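Local coordinates for propionate kinase (Francisella tularensis subsp. tularensis, PDB 3KHY), which probably catalyses the reversible, magnesium-dependent transfer of phosphate from ATP to short-chain carboxylates such as acetate, at residues L7-S11 against S12-F16; G321-G324 against E325-N329. One frame throughout, in Å; residues are numbered along the deposited sequence.

In the fold
Interaction 1 comes first along the chain: it is the hairpin of strands 3-9 and 14-20, inside the larger mixed sheet. Interaction 2 follows some 300 residues later, where strand 316-320 of the second, five-stranded mixed sheet leads into helix 321-326. The centres of the two contacts lie 25 Å apart and their nearest atoms about 11 Å, without touching. Interaction 1 thus lies in one sheet, and interaction 2 directly follows a strand of the other. Both hold residues predicted to serve one reaction: Asn-8 for magnesium and Lys-15 for ATP in 7-16, and Gly-322 to Asn-326 for ATP in 321-329, consistent with both lining the nucleotide site between two domains, as in the actin-like ATPase clan.

Interaction 1: residues L7-S11 against S12-F16; sequences LNCGS and SSVKF
Asn-8 and Lys-15 face each other as the hydrogen-bonded pair of an antiparallel hairpin, and their backbones exchange two bonds. Asn-8 N donates to Lys-15 O at 2.9 Å. Lys-15 N returns a bond to Asn-8 O at 3.0 Å, and both are nearly straight at the hydrogen. Asn-8 O accepts a second hydrogen bond, from a water 2.8 Å away, which is also hydrogen-bonded to Ser-13 OG and so ties that hydroxyl to the strand opposite. Nearer the turn, Gly-10 N gives a short bond of 2.7 Å to Ser-13 O, while Gly-10 O is met by Tyr-59 OH of helix 59-72. On the face carrying Leu-7, Cys-9, Val-14 and Phe-16 the contact is apolar: Leu-7 CD2 sits 3.5 Å from Phe-16 CB and also reaches Val-14 CG1, whose valine lies beside Cys-9 SG. The other face carries Asn-8 and Lys-15, with Asn-8 CB 4.1 Å from Lys-15 CB. With CG anti to the backbone N (chi1 174°) and the rest extended, the lysine carries NZ away from the hairpin to a salt bridge with Glu-373. Backbone pairing thus sets the spacing of two side chains predicted to bind magnesium and ATP, and the salt bridge holds the lysine's ammonium at a defined place, consistent with its predicted role at the nucleotide.

Interaction 2: residues G321-G324 against E325-N329; sequences GGIG and ENAAN
Glu-325 folds back over Gly-321, in a short, weakly bonded helical turn. Its CG stands beside its own backbone N, anti to the carbonyl carbon (chi1 -68°), and the chain then runs extended, bringing Glu-325 CG to 3.1 Å from Gly-321 O and the carboxylate to the N-H of that glycine. There Glu-325 OE2 takes a weak bond from Gly-321 N at 3.0 Å, bent to 134° at the hydrogen. Its stronger partner is Thr-370 N, so backbone N-H groups from two parts of the chain grip one carboxylate oxygen. Gly-321 O in turn receives Glu-325 N at 2.8 Å, so Gly-321 is held to Glu-325 through both its N-H, weakly, and its O. Asn-326 also leans back along the turn: its CG has the same setting, and Asn-326 ND2 reaches Gly-322 O at 2.9 Å, the acceptor lying 16° out of the amide plane. Ile-323 O is gripped twice. Ala-327 N reaches Ile-323 O at 2.8 Å, slightly tilted from the carbonyl plane. Asn-326 N comes to Ile-323 O from well above that plane, at a longer 3.2 Å. Ala-327 directs its methyl at this turn, Ala-327 CB meeting Ile-323 CG2 at 3.8 Å. That branch of the isoleucine lies anti to the backbone N, and the side chain also nears Met-275 and Leu-201. Ala-327 itself is the N-cap residue of helix 328-337. The whole is a glycine-rich turn between strand 316-320 and that helix, consistent with the predicted ATP-binding loop of the acetokinase family.

Interaction 1: residues L7-S11 against S12-F16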
loop_
_atom_site.group_PDB
_atom_site.type_symbol
_atom_site.label_atom_id
_atom_site.label_comp_id
_atom_site.label_asym_id
_atom_site.label_seq_id
_atom_site.Cartn_x
_atom_site.Cartn_y
_atom_site.Cartn_z
ATOM N N LEU A 7 11.554 30.162 -5.488
ATOM C CA LEU A 7 12.144 29.392 -6.578
ATOM C C LEU A 7 11.951 27.902 -6.437
ATOM O O LEU A 7 11.999 27.351 -5.338
ATOM C CB LEU A 7 13.654 29.650 -6.670
ATOM C CG LEU A 7 14.113 31.089 -6.858
ATOM C CD1 LEU A 7 15.636 31.126 -6.794
ATOM C CD2 LEU A 7 13.590 31.662 -8.194
ATOM N N ASN A 8 11.761 27.241 -7.568
ATOM C CA ASN A 8 11.943 25.802 -7.633
ATOM C C ASN A 8 12.956 25.553 -8.747
ATOM O O ASN A 8 12.622 25.633 -9.934
ATOM C CB ASN A 8 10.618 25.088 -7.906
ATOM C CG ASN A 8 10.759 23.568 -7.914
ATOM O OD1 ASN A 8 11.807 23.027 -7.557
ATOM N ND2 ASN A 8 9.699 22.875 -8.322
ATOM N N CYS A 9 14.205 25.299 -8.365
ATOM C CA CYS A 9 15.271 25.117 -9.345
ATOM C C CYS A 9 15.435 23.648 -9.693
ATOM O O CYS A 9 15.895 22.861 -8.869
ATOM C CB CYS A 9 16.603 25.657 -8.816
ATOM S SG CYS A 9 16.629 27.421 -8.455
ATOM N N GLY A 10 15.069 23.286 -10.919
ATOM C CA GLY A 10 15.220 21.923 -11.400
ATOM C C GLY A 10 16.464 21.779 -12.259
ATOM O O GLY A 10 17.196 22.752 -12.474
ATOM N N SER A 11 16.698 20.569 -12.760
ATOM C CA SER A 11 17.883 20.281 -13.566
ATOM C C SER A 11 17.942 21.079 -14.869
ATOM O O SER A 11 19.016 21.504 -15.290
ATOM C CB SER A 11 17.989 18.778 -13.850
ATOM O OG SER A 11 16.754 18.249 -14.302
ATOM N N SER A 12 16.795 21.285 -15.508
ATOM C CA SER A 12 16.761 22.051 -16.753
ATOM C C SER A 12 15.727 23.182 -16.733
ATOM O O SER A 12 15.355 23.702 -17.782
ATOM C CB SER A 12 16.510 21.125 -17.949
ATOM O OG SER A 12 15.252 20.479 -17.839
ATOM N N SER A 13 15.284 23.571 -15.539
ATOM C CA SER A 13 14.213 24.550 -15.410
ATOM C C SER A 13 14.267 25.315 -14.094
ATOM O O SER A 13 14.754 24.804 -13.083
ATOM C CB SER A 13 12.859 23.849 -15.520
ATOM O OG SER A 13 12.599 23.117 -14.343
ATOM N N VAL A 14 13.756 26.542 -14.117
ATOM C CA VAL A 14 13.581 27.332 -12.907
ATOM C C VAL A 14 12.174 27.900 -12.880
ATOM O O VAL A 14 11.797 28.698 -13.732
ATOM C CB VAL A 14 14.585 28.502 -12.813
ATOM C CG1 VAL A 14 14.328 29.318 -11.543
ATOM C CG2 VAL A 14 16.025 27.989 -12.839
ATOM N N LYS A 15 11.387 27.476 -11.902
ATOM C CA LYS A 15 10.071 28.050 -11.713
ATOM C C LYS A 15 10.209 29.162 -10.686
ATOM O O LYS A 15 10.861 28.972 -9.664
ATOM C CB LYS A 15 9.116 26.979 -11.208
ATOM C CG LYS A 15 7.753 27.508 -10.846
ATOM C CD LYS A 15 6.939 26.447 -10.145
ATOM C CE LYS A 15 5.622 27.014 -9.657
ATOM N NZ LYS A 15 4.774 25.935 -9.085
ATOM N N PHE A 16 9.628 30.328 -10.951
ATOM C CA PHE A 16 9.789 31.440 -10.016
ATOM C C PHE A 16 8.524 32.254 -9.771
ATOM O O PHE A 16 7.612 32.276 -10.595
ATOM C CB PHE A 16 10.943 32.362 -10.447
ATOM C CG PHE A 16 10.763 32.971 -11.810
ATOM C CD1 PHE A 16 10.064 34.154 -11.966
ATOM C CD2 PHE A 16 11.305 32.367 -12.930
ATOM C CE1 PHE A 16 9.906 34.722 -13.213
ATOM C CE2 PHE A 16 11.146 32.928 -14.178
ATOM C CZ PHE A 16 10.447 34.109 -14.317
HETATM O O HOH W 1 11.648 23.784 -11.809
#

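Interaction 2: residues G321-G324 against E325-N329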
loop_
_atom_site.group_PDB
_atom_site.type_symbol
_atom_site.label_atom_id
_atom_site.label_comp_id
_atom_site.label_asym_id
_atom_site.label_seq_id
_atom_site.Cartn_x
_atom_site.Cartn_y
_atom_site.Cartn_z
ATOM N N GLY A 321 -5.500 21.008 -5.126
ATOM C CA GLY A 321 -4.688 20.663 -6.283
ATOM C C GLY A 321 -5.425 20.941 -7.587
ATOM O O GLY A 321 -6.616 21.244 -7.577
ATOM N N GLY A 322 -4.721 20.831 -8.711
ATOM C CA GLY A 322 -5.306 21.128 -10.013
ATOM C C GLY A 322 -6.596 20.370 -10.293
ATOM O O GLY A 322 -7.560 20.922 -10.835
ATOM N N ILE A 323 -6.616 19.093 -9.933
ATOM C CA ILE A 323 -7.809 18.273 -10.124
ATOM C C ILE A 323 -8.808 18.509 -9.004
ATOM O O ILE A 323 -10.002 18.695 -9.249
ATOM C CB ILE A 323 -7.447 16.770 -10.141
ATOM C CG1 ILE A 323 -6.506 16.456 -11.312
ATOM C CG2 ILE A 323 -8.700 15.917 -10.195
ATOM C CD1 ILE A 323 -5.914 15.056 -11.258
ATOM N N GLY A 324 -8.319 18.505 -7.768
ATOM C CA GLY A 324 -9.175 18.639 -6.600
ATOM C C GLY A 324 -9.955 19.946 -6.615
ATOM O O GLY A 324 -11.120 20.001 -6.201
ATOM N N GLU A 325 -9.324 20.998 -7.123
ATOM C CA GLU A 325 -9.956 22.318 -7.130
ATOM C C GLU A 325 -10.974 22.501 -8.251
ATOM O O GLU A 325 -11.906 23.294 -8.128
ATOM C CB GLU A 325 -8.890 23.422 -7.225
ATOM C CG GLU A 325 -8.013 23.540 -5.975
ATOM C CD GLU A 325 -6.719 24.329 -6.216
ATOM O OE1 GLU A 325 -6.720 25.279 -7.032
ATOM O OE2 GLU A 325 -5.695 23.993 -5.588
ATOM N N ASN A 326 -10.793 21.764 -9.340
ATOM C CA ASN A 326 -11.465 22.082 -10.594
ATOM C C ASN A 326 -12.365 20.993 -11.171
ATOM O O ASN A 326 -13.298 21.294 -11.911
ATOM C CB ASN A 326 -10.423 22.489 -11.635
ATOM C CG ASN A 326 -9.690 23.754 -11.241
ATOM O OD1 ASN A 326 -10.310 24.799 -11.064
ATOM N ND2 ASN A 326 -8.369 23.660 -11.080
ATOM N N ALA A 327 -12.084 19.739 -10.839
ATOM C CA ALA A 327 -12.795 18.613 -11.459
ATOM C C ALA A 327 -14.051 18.182 -10.676
ATOM O O ALA A 327 -13.989 17.279 -9.860
ATOM C CB ALA A 327 -11.831 17.422 -11.644
ATOM N N ALA A 328 -15.192 18.822 -10.929
ATOM C CA ALA A 328 -16.410 18.492 -10.183
ATOM C C ALA A 328 -16.812 17.036 -10.363
ATOM O O ALA A 328 -17.294 16.407 -9.432
ATOM C CB ALA A 328 -17.579 19.423 -10.586
ATOM N N ASN A 329 -16.642 16.505 -11.570
ATOM C CA ASN A 329 -17.036 15.127 -11.851
ATOM C C ASN A 329 -16.225 14.117 -11.030
ATOM O O ASN A 329 -16.737 13.083 -10.590
ATOM C CB ASN A 329 -16.874 14.828 -13.352
ATOM C CG ASN A 329 -15.412 14.945 -13.824
ATOM O OD1 ASN A 329 -14.748 15.967 -13.604
ATOM N ND2 ASN A 329 -14.910 13.891 -14.467
#